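Local coordinates for protein PspGI restriction endonuclease (Pyrococcus sp. GI-H, PDB 3BM3) that probably cuts DNA at specific sites as a type II restriction endonuclease, and is bound here to its substrate DNA, at residues L37-E42 and E48-S53; A103-F108 and Y119-V124; M204-I209 and D237-K242; R211-D216 and F250-Q255. The protein carries 2 engineered substitutions. One frame throughout, in Å; residues are numbered along the deposited sequence. Where two conformers were deposited one is given.

Contact 1 of 4, residues L37-E42 and E48-S53; sequences LDRLFE and EVITPS
Ile50 drives its side chain into the turn formed by Arg39 to Glu42, and its backbone closes two hydrogen bonds there. Phe41 N gives a short bond of 2.6 Å to Ile50 O, and Ile50 N returns one of 2.8 Å to Glu42 O. The tight part is apolar and centres on Ile50, Leu40 and Pro52. With CG1 beside its own backbone N (chi1 -61°) and the chain extended, Ile50 brings CD1 to 3.4 Å from Arg39 CB, while its CG2 branch faces Leu40. Leu40 CD1 lies over the following peptides, 3.5 Å from Ile50 O and 3.8 Å from Pro52 CD. An alanine in place of Ile50 would probably open a gap under the turn, where CD1 meets Arg39 CB and CG2 faces Leu40 CD1. The other side is looser and nearer solvent. There the exposed Phe41 ring crosses the Pro52 ring at about a right angle, its CE1 3.4 Å from Pro52 CD; Val49 CG1 touches the Phe41 backbone, and Val49 CA lies near Glu42 O. In one of its two conformers Arg39 pairs NH1 with Glu42 OE1 at 2.9 Å and bonds NH2 to Lys43 O. Leu40 and Ile50 continue inward to Ile55, and Leu40 and Phe41 also rest on Phe115. Arg39 to Glu42 is a type II beta turn whose third residue, Phe41, has positive phi (73°); Phe41 and Glu42 together face Ile50 in the pattern of a G1 beta bulge, within the link from helix 33-38 to helix 52-80, where Thr51 is N-cap and its OG1 caps Arg54 N.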
# COMPACT_ATOMS: atom_id res chain seq x y z
N LEU C 37 -11.40 -4.75 -30.12
CA LEU C 37 -11.52 -6.07 -29.50
C LEU C 37 -11.87 -7.13 -30.54
O LEU C 37 -11.39 -8.26 -30.46
CB LEU C 37 -12.57 -6.06 -28.41
CG LEU C 37 -12.23 -5.23 -27.17
CD1 LEU C 37 -13.49 -4.95 -26.36
CD2 LEU C 37 -11.18 -5.99 -26.34
N ASP C 38 -12.69 -6.78 -31.53
CA ASP C 38 -12.99 -7.67 -32.66
C ASP C 38 -11.75 -8.09 -33.44
O ASP C 38 -11.76 -9.11 -34.14
CB ASP C 38 -13.92 -7.00 -33.67
CG ASP C 38 -15.30 -6.76 -33.14
OD1 ASP C 38 -15.70 -7.39 -32.14
OD2 ASP C 38 -15.98 -5.90 -33.74
N ARG C 39 -10.70 -7.28 -33.34
CA ARG C 39 -9.47 -7.46 -34.08
C ARG C 39 -8.32 -7.91 -33.16
O ARG C 39 -7.15 -7.78 -33.52
CB ARG C 39 -9.11 -6.15 -34.77
CG ARG C 39 -10.14 -5.73 -35.83
CD ARG C 39 -9.52 -4.86 -36.92
NE ARG C 39 -8.27 -5.43 -37.42
CZ ARG C 39 -8.18 -6.52 -38.18
NH1 ARG C 39 -9.27 -7.19 -38.57
NH2 ARG C 39 -6.99 -6.95 -38.57
N LEU C 40 -8.66 -8.45 -32.00
CA LEU C 40 -7.66 -8.84 -30.99
C LEU C 40 -6.67 -9.85 -31.60
O LEU C 40 -7.08 -10.81 -32.26
CB LEU C 40 -8.35 -9.45 -29.78
CG LEU C 40 -7.94 -9.08 -28.34
CD1 LEU C 40 -7.02 -7.90 -28.18
CD2 LEU C 40 -9.20 -8.96 -27.49
N PHE C 41 -5.38 -9.57 -31.39
CA PHE C 41 -4.24 -10.40 -31.81
C PHE C 41 -3.99 -10.37 -33.31
O PHE C 41 -3.16 -11.13 -33.83
CB PHE C 41 -4.38 -11.83 -31.29
CG PHE C 41 -4.46 -11.90 -29.82
CD1 PHE C 41 -3.41 -11.42 -29.05
CD2 PHE C 41 -5.58 -12.43 -29.20
CE1 PHE C 41 -3.46 -11.49 -27.69
CE2 PHE C 41 -5.64 -12.49 -27.83
CZ PHE C 41 -4.59 -12.02 -27.07
N GLU C 42 -4.67 -9.45 -33.98
CA GLU C 42 -4.47 -9.20 -35.39
C GLU C 42 -3.71 -7.88 -35.50
O GLU C 42 -3.68 -7.08 -34.56
CB GLU C 42 -5.83 -9.19 -36.10
CG GLU C 42 -6.57 -10.53 -35.92
CD GLU C 42 -8.03 -10.51 -36.37
OE1 GLU C 42 -8.43 -9.61 -37.15
OE2 GLU C 42 -8.78 -11.42 -35.93
N GLU C 48 1.10 -2.58 -35.83
CA GLU C 48 1.27 -3.19 -34.50
C GLU C 48 0.11 -4.14 -34.22
O GLU C 48 -1.04 -3.80 -34.50
CB GLU C 48 1.28 -2.15 -33.38
CG GLU C 48 2.17 -0.94 -33.58
CD GLU C 48 1.95 0.13 -32.52
OE1 GLU C 48 1.08 -0.05 -31.62
OE2 GLU C 48 2.65 1.16 -32.58
N VAL C 49 0.43 -5.30 -33.65
CA VAL C 49 -0.58 -6.25 -33.20
C VAL C 49 -1.45 -5.63 -32.13
O VAL C 49 -0.96 -4.96 -31.22
CB VAL C 49 0.07 -7.53 -32.60
CG1 VAL C 49 -0.97 -8.46 -32.07
CG2 VAL C 49 0.91 -8.24 -33.66
N ILE C 50 -2.76 -5.83 -32.27
CA ILE C 50 -3.73 -5.40 -31.28
C ILE C 50 -3.72 -6.38 -30.13
O ILE C 50 -4.20 -7.50 -30.25
CB ILE C 50 -5.15 -5.31 -31.88
CG1 ILE C 50 -5.15 -4.29 -33.01
CG2 ILE C 50 -6.18 -4.91 -30.79
CD1 ILE C 50 -6.32 -4.44 -33.93
N THR C 51 -3.12 -5.97 -29.04
CA THR C 51 -3.03 -6.85 -27.88
C THR C 51 -3.92 -6.33 -26.76
O THR C 51 -4.24 -5.13 -26.72
CB THR C 51 -1.63 -6.89 -27.36
OG1 THR C 51 -1.24 -5.58 -26.91
CG2 THR C 51 -0.67 -7.41 -28.44
N PRO C 52 -4.30 -7.22 -25.82
CA PRO C 52 -5.00 -6.75 -24.64
C PRO C 52 -4.28 -5.61 -23.93
O PRO C 52 -4.93 -4.65 -23.50
CB PRO C 52 -5.08 -8.01 -23.78
CG PRO C 52 -5.16 -9.13 -24.78
CD PRO C 52 -4.18 -8.69 -25.83
N SER C 53 -2.96 -5.70 -23.80
CA SER C 53 -2.23 -4.68 -23.05
C SER C 53 -2.35 -3.34 -23.80
O SER C 53 -2.56 -2.31 -23.18
CB SER C 53 -0.78 -5.08 -22.83
OG SER C 53 -0.11 -4.23 -21.90

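Contact 2 of 4, residues A103-F108 and Y119-V124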
# COMPACT_ATOMS: atom_id res chain seq x y z
N ALA C 103 -10.53 2.22 -12.89
CA ALA C 103 -10.52 2.23 -14.35
C ALA C 103 -9.82 0.98 -14.89
O ALA C 103 -10.32 0.29 -15.79
CB ALA C 103 -9.86 3.50 -14.88
N PHE C 104 -8.69 0.64 -14.28
CA PHE C 104 -7.93 -0.51 -14.74
C PHE C 104 -8.72 -1.81 -14.53
O PHE C 104 -8.82 -2.64 -15.41
CB PHE C 104 -6.57 -0.55 -14.07
CG PHE C 104 -5.72 -1.68 -14.53
CD1 PHE C 104 -5.52 -1.90 -15.88
CD2 PHE C 104 -5.15 -2.53 -13.62
CE1 PHE C 104 -4.70 -2.96 -16.30
CE2 PHE C 104 -4.33 -3.59 -14.05
CZ PHE C 104 -4.14 -3.79 -15.40
N GLU C 105 -9.40 -1.90 -13.39
CA GLU C 105 -10.19 -3.05 -13.07
C GLU C 105 -11.36 -3.17 -14.03
O GLU C 105 -11.66 -4.25 -14.53
CB GLU C 105 -10.63 -2.98 -11.61
CG GLU C 105 -9.37 -3.08 -10.73
CD GLU C 105 -9.53 -3.03 -9.21
OE1 GLU C 105 -10.48 -3.65 -8.67
OE2 GLU C 105 -8.63 -2.43 -8.55
N ILE C 106 -11.99 -2.04 -14.35
CA ILE C 106 -13.07 -2.09 -15.35
C ILE C 106 -12.60 -2.54 -16.73
O ILE C 106 -13.23 -3.39 -17.36
CB ILE C 106 -13.78 -0.75 -15.46
CG1 ILE C 106 -14.49 -0.46 -14.14
CG2 ILE C 106 -14.74 -0.78 -16.66
CD1 ILE C 106 -15.00 0.97 -13.97
N ILE C 107 -11.50 -1.97 -17.16
CA ILE C 107 -10.88 -2.33 -18.42
C ILE C 107 -10.60 -3.83 -18.45
O ILE C 107 -10.92 -4.51 -19.41
CB ILE C 107 -9.63 -1.49 -18.60
CG1 ILE C 107 -10.08 -0.03 -18.85
CG2 ILE C 107 -8.80 -2.03 -19.75
CD1 ILE C 107 -8.90 0.96 -18.84
N PHE C 108 -10.05 -4.35 -17.35
CA PHE C 108 -9.77 -5.76 -17.23
C PHE C 108 -11.06 -6.57 -17.46
O PHE C 108 -11.03 -7.56 -18.20
CB PHE C 108 -9.15 -6.07 -15.87
CG PHE C 108 -8.50 -7.42 -15.80
CD1 PHE C 108 -7.22 -7.60 -16.30
CD2 PHE C 108 -9.17 -8.51 -15.24
CE1 PHE C 108 -6.62 -8.85 -16.24
CE2 PHE C 108 -8.55 -9.75 -15.17
CZ PHE C 108 -7.28 -9.89 -15.67
N TYR C 119 -16.31 -14.38 -14.36
CA TYR C 119 -15.59 -13.86 -13.22
C TYR C 119 -16.59 -13.30 -12.23
O TYR C 119 -17.75 -13.07 -12.55
CB TYR C 119 -14.61 -12.76 -13.63
CG TYR C 119 -15.34 -11.53 -14.09
CD1 TYR C 119 -15.71 -10.55 -13.18
CD2 TYR C 119 -15.72 -11.39 -15.42
CE1 TYR C 119 -16.44 -9.43 -13.59
CE2 TYR C 119 -16.44 -10.27 -15.84
CZ TYR C 119 -16.80 -9.32 -14.91
OH TYR C 119 -17.52 -8.22 -15.31
N GLU C 120 -16.10 -13.09 -11.03
CA GLU C 120 -16.76 -12.26 -10.07
C GLU C 120 -15.76 -11.27 -9.53
O GLU C 120 -14.59 -11.58 -9.31
CB GLU C 120 -17.39 -13.08 -8.96
CG GLU C 120 -18.59 -13.83 -9.46
CD GLU C 120 -19.22 -14.70 -8.43
OE1 GLU C 120 -18.58 -15.06 -7.43
OE2 GLU C 120 -20.38 -15.03 -8.66
N HIS C 121 -16.26 -10.07 -9.27
CA HIS C 121 -15.50 -9.00 -8.69
C HIS C 121 -16.25 -8.58 -7.44
O HIS C 121 -17.44 -8.83 -7.32
CB HIS C 121 -15.43 -7.84 -9.70
CG HIS C 121 -14.74 -6.62 -9.19
ND1 HIS C 121 -15.43 -5.48 -8.84
CD2 HIS C 121 -13.43 -6.35 -8.98
CE1 HIS C 121 -14.57 -4.56 -8.43
NE2 HIS C 121 -13.35 -5.06 -8.51
N ASP C 122 -15.56 -7.97 -6.50
CA ASP C 122 -16.18 -7.53 -5.27
C ASP C 122 -16.62 -8.66 -4.36
O ASP C 122 -17.49 -8.46 -3.49
CB ASP C 122 -17.39 -6.60 -5.58
CG ASP C 122 -17.38 -5.32 -4.78
OD1 ASP C 122 -16.32 -4.98 -4.19
OD2 ASP C 122 -18.44 -4.65 -4.75
N ARG C 123 -16.05 -9.86 -4.52
CA ARG C 123 -16.44 -10.94 -3.64
C ARG C 123 -15.42 -11.04 -2.51
O ARG C 123 -14.23 -10.93 -2.74
CB ARG C 123 -16.60 -12.24 -4.42
CG ARG C 123 -17.65 -12.14 -5.51
CD ARG C 123 -18.97 -11.53 -5.00
NE ARG C 123 -20.08 -11.89 -5.90
CZ ARG C 123 -20.37 -11.28 -7.05
NH1 ARG C 123 -19.68 -10.24 -7.47
NH2 ARG C 123 -21.39 -11.71 -7.78
N VAL C 124 -15.92 -11.19 -1.30
CA VAL C 124 -15.11 -11.36 -0.13
C VAL C 124 -15.03 -12.85 0.18
O VAL C 124 -16.06 -13.56 0.27
CB VAL C 124 -15.70 -10.59 1.03
CG1 VAL C 124 -14.83 -10.73 2.28
CG2 VAL C 124 -15.85 -9.12 0.62
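A single side-chain bond makes the whole contact: Glu105 and His121 reach for each other across backbones that stand 9.1 Å apart between Glu105 CA and His121 CA, and only 63 Å² of surface is buried. The bond is a histidine-carboxylate pair. His121 NE2 donates to Glu105 OE1 at 3.2 Å, with 155° at the hydrogen, a rather long bond that is only slightly bent. The oxygen sits at the edge of the imidazole ring, a little out of its plane, and receives the N-H nearly head-on to its C-O bond. Carboxylate and ring are turned 73° against each other, so the two flat groups meet crosswise rather than as coplanar plates. Glu105 runs extended beyond CG away from its helix, and His121 holds CG anti to its backbone N (chi1 176°), which carries the imidazole toward the helix. Behind the ring, Arg123 folds back on its own segment: its NH1 donates to His121 O at 2.7 Å, in the plane of both carbonyl and guanidinium, while one face of the guanidinium lies over the Glu120 carboxylate group, a pairing of charges alone. Glu105 also packs on Ala138 and on a sugar of the bound DNA, and Ala103 on an adenine base, so the bond lies beside the substrate. Helix 85-115, which carries Glu105, is flanked by helices 20-31 and 52-80 through Ile107, while the chain around His121 runs beside strand 139-141, where Glu120 shares backbone hydrogen bonds with Ile140 and the His121 ring meets Phe139.

Contact 3 of 4, residues M204-I209 and D237-K242; sequences MLDNGI and DKYIQK
Asp206 crosses Tyr239 at about a right angle, and the two meet at the hydroxyl: Tyr239 OH donates, at 2.6 Å, to the lone pair of Asp206 OD2 on the side of OD1. OD1 therefore also lies close, 3.0 Å from Tyr239 OH, with the carboxylate crossing the ring edge at 73° to its plane. Asp206 carries CG beside its backbone N (chi1 -80°), a setting that swings the acid from the helix end across to the phenol. Leu205 comes in at the same ring's edge, its CD1 4.0 Å from Tyr239 CD1. Of its two branches, CD2 comes closest to Lys242 CB, 3.6 Å, and CD1 touches it too. From that CB, Lys242 leads away from Leu205 and bends only at its last torsion (chi4 76°), which turns NZ back to Lys238 O at 2.8 Å, on a carbonyl lone pair. Lys238 in turn lays CG over the centre of one face of the Tyr239 ring, 4.0 Å above its plane. Asp206 OD2 is also hydrogen-bonded to Tyr128 OH of the second subunit, whose side chain also packs on Tyr239, so the pair belongs to the dimer interface. Helix 198-206 leads to strand 211-214, and helix 236-240 to strand 243-245; the contact thus joins the entrances of two neighbouring parallel strands linked by a beta-alpha-beta crossover, consistent with the alpha/beta core of PD-(D/E)XK nucleases.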
# COMPACT_ATOMS: atom_id res chain seq x y z
N MSE C 204 7.58 -12.41 -4.86
CA MSE C 204 6.20 -12.87 -4.98
C MSE C 204 6.17 -14.35 -5.33
O MSE C 204 5.52 -15.15 -4.65
CB MSE C 204 5.46 -12.08 -6.04
CG MSE C 204 5.29 -10.66 -5.65
SE MSE C 204 3.99 -9.76 -6.77
CE MSE C 204 2.62 -9.58 -5.39
N LEU C 205 6.88 -14.71 -6.38
CA LEU C 205 6.83 -16.08 -6.86
C LEU C 205 7.35 -17.11 -5.83
O LEU C 205 6.98 -18.30 -5.87
CB LEU C 205 7.56 -16.20 -8.19
CG LEU C 205 6.91 -15.44 -9.31
CD1 LEU C 205 7.86 -15.44 -10.47
CD2 LEU C 205 5.56 -16.11 -9.68
N ASP C 206 8.23 -16.66 -4.94
CA ASP C 206 8.76 -17.50 -3.90
C ASP C 206 7.90 -17.51 -2.67
O ASP C 206 8.15 -18.28 -1.73
CB ASP C 206 10.18 -17.05 -3.56
CG ASP C 206 11.20 -17.57 -4.54
OD1 ASP C 206 10.93 -18.60 -5.22
OD2 ASP C 206 12.28 -16.96 -4.61
N ASN C 207 6.86 -16.67 -2.68
CA ASN C 207 6.06 -16.40 -1.48
C ASN C 207 4.57 -16.34 -1.73
O ASN C 207 3.86 -15.49 -1.18
CB ASN C 207 6.59 -15.16 -0.78
CG ASN C 207 7.93 -15.40 -0.18
OD1 ASN C 207 8.03 -16.02 0.87
ND2 ASN C 207 8.96 -14.96 -0.85
N GLY C 208 4.07 -17.30 -2.51
CA GLY C 208 2.66 -17.56 -2.58
C GLY C 208 1.90 -17.04 -3.78
O GLY C 208 0.69 -17.27 -3.89
N ILE C 209 2.61 -16.39 -4.67
CA ILE C 209 2.02 -15.91 -5.90
C ILE C 209 2.46 -16.89 -6.98
O ILE C 209 3.66 -17.12 -7.16
CB ILE C 209 2.41 -14.47 -6.22
CG1 ILE C 209 1.74 -13.52 -5.23
CG2 ILE C 209 1.96 -14.10 -7.61
CD1 ILE C 209 2.37 -13.45 -3.94
N ASP C 237 15.08 -19.86 -14.91
CA ASP C 237 13.99 -20.53 -15.61
C ASP C 237 12.76 -20.72 -14.74
O ASP C 237 11.62 -20.54 -15.21
CB ASP C 237 14.44 -21.88 -16.17
CG ASP C 237 15.10 -21.74 -17.53
OD1 ASP C 237 14.47 -21.13 -18.41
OD2 ASP C 237 16.23 -22.25 -17.72
N LYS C 238 13.00 -21.07 -13.48
CA LYS C 238 11.94 -21.26 -12.50
C LYS C 238 11.03 -20.03 -12.42
O LYS C 238 9.81 -20.14 -12.30
CB LYS C 238 12.59 -21.60 -11.14
CG LYS C 238 11.81 -21.21 -9.89
CD LYS C 238 12.44 -21.83 -8.64
CE LYS C 238 13.89 -21.38 -8.42
NZ LYS C 238 14.46 -21.66 -7.06
N TYR C 239 11.63 -18.85 -12.53
CA TYR C 239 10.91 -17.61 -12.40
C TYR C 239 10.34 -17.12 -13.71
O TYR C 239 9.19 -16.67 -13.77
CB TYR C 239 11.83 -16.56 -11.82
CG TYR C 239 12.27 -16.93 -10.45
CD1 TYR C 239 11.41 -16.77 -9.36
CD2 TYR C 239 13.53 -17.46 -10.22
CE1 TYR C 239 11.78 -17.13 -8.12
CE2 TYR C 239 13.93 -17.80 -8.95
CZ TYR C 239 13.04 -17.64 -7.90
OH TYR C 239 13.45 -17.97 -6.64
N ILE C 240 11.18 -17.19 -14.74
CA ILE C 240 10.82 -16.67 -16.05
C ILE C 240 9.52 -17.32 -16.55
O ILE C 240 8.68 -16.64 -17.15
CB ILE C 240 11.97 -16.80 -17.05
CG1 ILE C 240 13.11 -15.83 -16.67
CG2 ILE C 240 11.52 -16.45 -18.45
CD1 ILE C 240 14.35 -15.93 -17.62
N GLN C 241 9.34 -18.60 -16.25
CA GLN C 241 8.14 -19.31 -16.68
C GLN C 241 6.85 -18.80 -16.04
O GLN C 241 5.79 -18.95 -16.63
CB GLN C 241 8.27 -20.79 -16.41
CG GLN C 241 9.35 -21.45 -17.27
CD GLN C 241 9.87 -22.78 -16.70
OE1 GLN C 241 10.80 -23.38 -17.25
NE2 GLN C 241 9.28 -23.23 -15.56
N LYS C 242 6.98 -18.23 -14.85
CA LYS C 242 5.86 -17.75 -14.06
C LYS C 242 5.65 -16.25 -14.22
O LYS C 242 4.74 -15.71 -13.62
CB LYS C 242 6.10 -18.10 -12.60
CG LYS C 242 6.08 -19.63 -12.35
CD LYS C 242 6.69 -20.05 -10.99
CE LYS C 242 6.88 -21.60 -10.92
NZ LYS C 242 8.05 -22.19 -11.70

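Contact 4 of 4, residues R211-D216 and F250-Q255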
# COMPACT_ATOMS: atom_id res chain seq x y z
N ARG C 211 1.77 -16.79 -10.38
CA ARG C 211 2.04 -16.18 -11.68
C ARG C 211 2.03 -14.67 -11.51
O ARG C 211 1.18 -14.12 -10.80
CB ARG C 211 1.01 -16.60 -12.74
CG ARG C 211 0.89 -18.11 -12.90
CD ARG C 211 -0.07 -18.48 -14.00
NE ARG C 211 0.41 -18.25 -15.36
CZ ARG C 211 1.26 -19.03 -16.03
NH1 ARG C 211 1.83 -20.08 -15.46
NH2 ARG C 211 1.58 -18.71 -17.28
N VAL C 212 2.98 -14.01 -12.17
CA VAL C 212 3.10 -12.56 -12.10
C VAL C 212 2.92 -12.06 -13.50
O VAL C 212 3.65 -12.48 -14.39
CB VAL C 212 4.45 -12.17 -11.54
CG1 VAL C 212 4.76 -10.71 -11.85
CG2 VAL C 212 4.46 -12.46 -10.00
N TYR C 213 1.98 -11.14 -13.69
CA TYR C 213 1.72 -10.52 -14.98
C TYR C 213 2.14 -9.07 -14.98
O TYR C 213 1.85 -8.34 -14.04
CB TYR C 213 0.26 -10.60 -15.36
CG TYR C 213 -0.13 -12.03 -15.62
CD1 TYR C 213 -0.10 -12.55 -16.90
CD2 TYR C 213 -0.48 -12.87 -14.57
CE1 TYR C 213 -0.42 -13.86 -17.13
CE2 TYR C 213 -0.80 -14.17 -14.76
CZ TYR C 213 -0.76 -14.68 -16.07
OH TYR C 213 -1.09 -16.00 -16.27
N VAL C 214 2.83 -8.67 -16.02
CA VAL C 214 3.46 -7.37 -16.07
C VAL C 214 2.97 -6.67 -17.35
O VAL C 214 2.71 -7.30 -18.35
CB VAL C 214 5.01 -7.47 -16.02
CG1 VAL C 214 5.51 -8.31 -14.83
CG2 VAL C 214 5.58 -8.02 -17.29
N ILE C 215 2.78 -5.36 -17.29
CA ILE C 215 2.37 -4.62 -18.45
C ILE C 215 3.34 -5.00 -19.58
O ILE C 215 4.53 -5.12 -19.36
CB ILE C 215 2.38 -3.11 -18.18
CG1 ILE C 215 1.76 -2.34 -19.34
CG2 ILE C 215 3.77 -2.60 -17.76
CD1 ILE C 215 1.38 -0.91 -18.99
N ASP C 216 2.82 -5.18 -20.79
CA ASP C 216 3.62 -5.79 -21.84
C ASP C 216 4.94 -5.10 -22.06
O ASP C 216 5.95 -5.77 -22.27
CB ASP C 216 2.85 -5.89 -23.15
CG ASP C 216 1.73 -6.90 -23.12
OD1 ASP C 216 1.33 -7.38 -22.05
OD2 ASP C 216 1.22 -7.21 -24.22
N PHE C 250 -5.27 -13.67 -20.50
CA PHE C 250 -6.58 -14.07 -20.97
C PHE C 250 -6.58 -15.49 -21.50
O PHE C 250 -7.40 -16.32 -21.07
CB PHE C 250 -7.08 -13.03 -21.95
CG PHE C 250 -7.13 -11.69 -21.31
CD1 PHE C 250 -8.10 -11.40 -20.39
CD2 PHE C 250 -6.10 -10.77 -21.49
CE1 PHE C 250 -8.11 -10.21 -19.73
CE2 PHE C 250 -6.10 -9.58 -20.83
CZ PHE C 250 -7.10 -9.29 -19.95
N ASP C 251 -5.62 -15.80 -22.35
CA ASP C 251 -5.48 -17.16 -22.82
C ASP C 251 -5.04 -18.07 -21.68
O ASP C 251 -5.46 -19.21 -21.59
CB ASP C 251 -4.50 -17.22 -23.98
CG ASP C 251 -4.39 -18.60 -24.56
OD1 ASP C 251 -5.45 -19.11 -24.92
OD2 ASP C 251 -3.27 -19.17 -24.57
N ASP C 252 -4.21 -17.57 -20.76
CA ASP C 252 -3.79 -18.37 -19.60
C ASP C 252 -5.00 -18.79 -18.78
O ASP C 252 -5.09 -19.91 -18.29
CB ASP C 252 -2.83 -17.58 -18.73
CG ASP C 252 -1.44 -17.44 -19.32
OD1 ASP C 252 -1.16 -18.00 -20.40
OD2 ASP C 252 -0.60 -16.78 -18.66
N ILE C 253 -5.94 -17.87 -18.62
CA ILE C 253 -7.15 -18.18 -17.87
C ILE C 253 -7.95 -19.23 -18.64
O ILE C 253 -8.42 -20.23 -18.08
CB ILE C 253 -8.03 -16.95 -17.68
CG1 ILE C 253 -7.37 -15.98 -16.70
CG2 ILE C 253 -9.39 -17.34 -17.14
CD1 ILE C 253 -7.96 -14.55 -16.80
N ILE C 254 -8.10 -19.00 -19.94
CA ILE C 254 -8.82 -19.95 -20.82
C ILE C 254 -8.20 -21.34 -20.68
O ILE C 254 -8.91 -22.34 -20.52
CB ILE C 254 -8.79 -19.49 -22.28
CG1 ILE C 254 -9.78 -18.31 -22.48
CG2 ILE C 254 -9.18 -20.65 -23.21
CD1 ILE C 254 -9.56 -17.50 -23.72
N GLN C 255 -6.89 -21.43 -20.74
CA GLN C 255 -6.21 -22.73 -20.68
C GLN C 255 -6.34 -23.37 -19.30
O GLN C 255 -6.49 -24.58 -19.16
CB GLN C 255 -4.75 -22.60 -21.04
CG GLN C 255 -4.50 -22.05 -22.44
CD GLN C 255 -5.09 -22.93 -23.52
OE1 GLN C 255 -5.08 -24.14 -23.41
NE2 GLN C 255 -5.58 -22.31 -24.59
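Tyr213 and Arg211 converge on one oxygen of Asp252. The shorter bond runs from Tyr213 OH to Asp252 OD2, 2.6 Å, in the plane of the phenol ring and on the lone pair turned away from OD1. Arg211 NH2 adds a salt bridge to the same Asp252 OD2 at 3.2 Å, but comes from above the carboxylate, the guanidinium standing 84° to it. A third bond closes the triangle: Arg211 NE donates to Tyr213 OH at 2.9 Å, within the guanidinium plane. The hydroxyl thus accepts from the arginine while it donates to the aspartate, which fixes its rotation. Arg211, modelled in two conformers, achieves this in the one described by a bend at chi3 (73°), which brings NE and NH2 round to the hydroxyl and the acid. A phenylalanine in place of Tyr213 would probably leave Arg211 NE without its acceptor and Asp252 OD2 held across this contact by the longer salt bridge alone. Asp252 OD1 is taken by Arg244, so two arginines gather round the carboxylate. Outward from this polar knot, Trp188 of strand 186-191 packs against Tyr213, Arg211, Asp252 and Ile253, while Phe250, two residues before Asp252, packs against Phe108 and Phe115. The contact ties inner parallel strand 211-214 to helix 249-259, an alpha-helix laid across a mixed sheet as in the alpha/beta fold expected of the PD-(D/E)XK clan.

Contacts 1 and 2 come first along the chain, in series: contact 1 joins helices 33-38 and 52-80, and contact 2 runs from helix 85-115 toward edge strand 139-141. Contacts 3 and 4 follow with alternating segments and lie along the mixed sheet, at its strands 211-214 and 243-245. Contact 4 is the hub. Its centre is about 13 Å from that of contact 3, where Lys242 O meets Val212 N at 2.8 Å. It is about 15 Å from contacts 1 and 2: Phe250 packs on Pro52 and Phe108, so helix 249-259 bridges the sheet and helices 52-80 and 85-115. Contact 2 borders the DNA, while contact 3 reaches the second subunit.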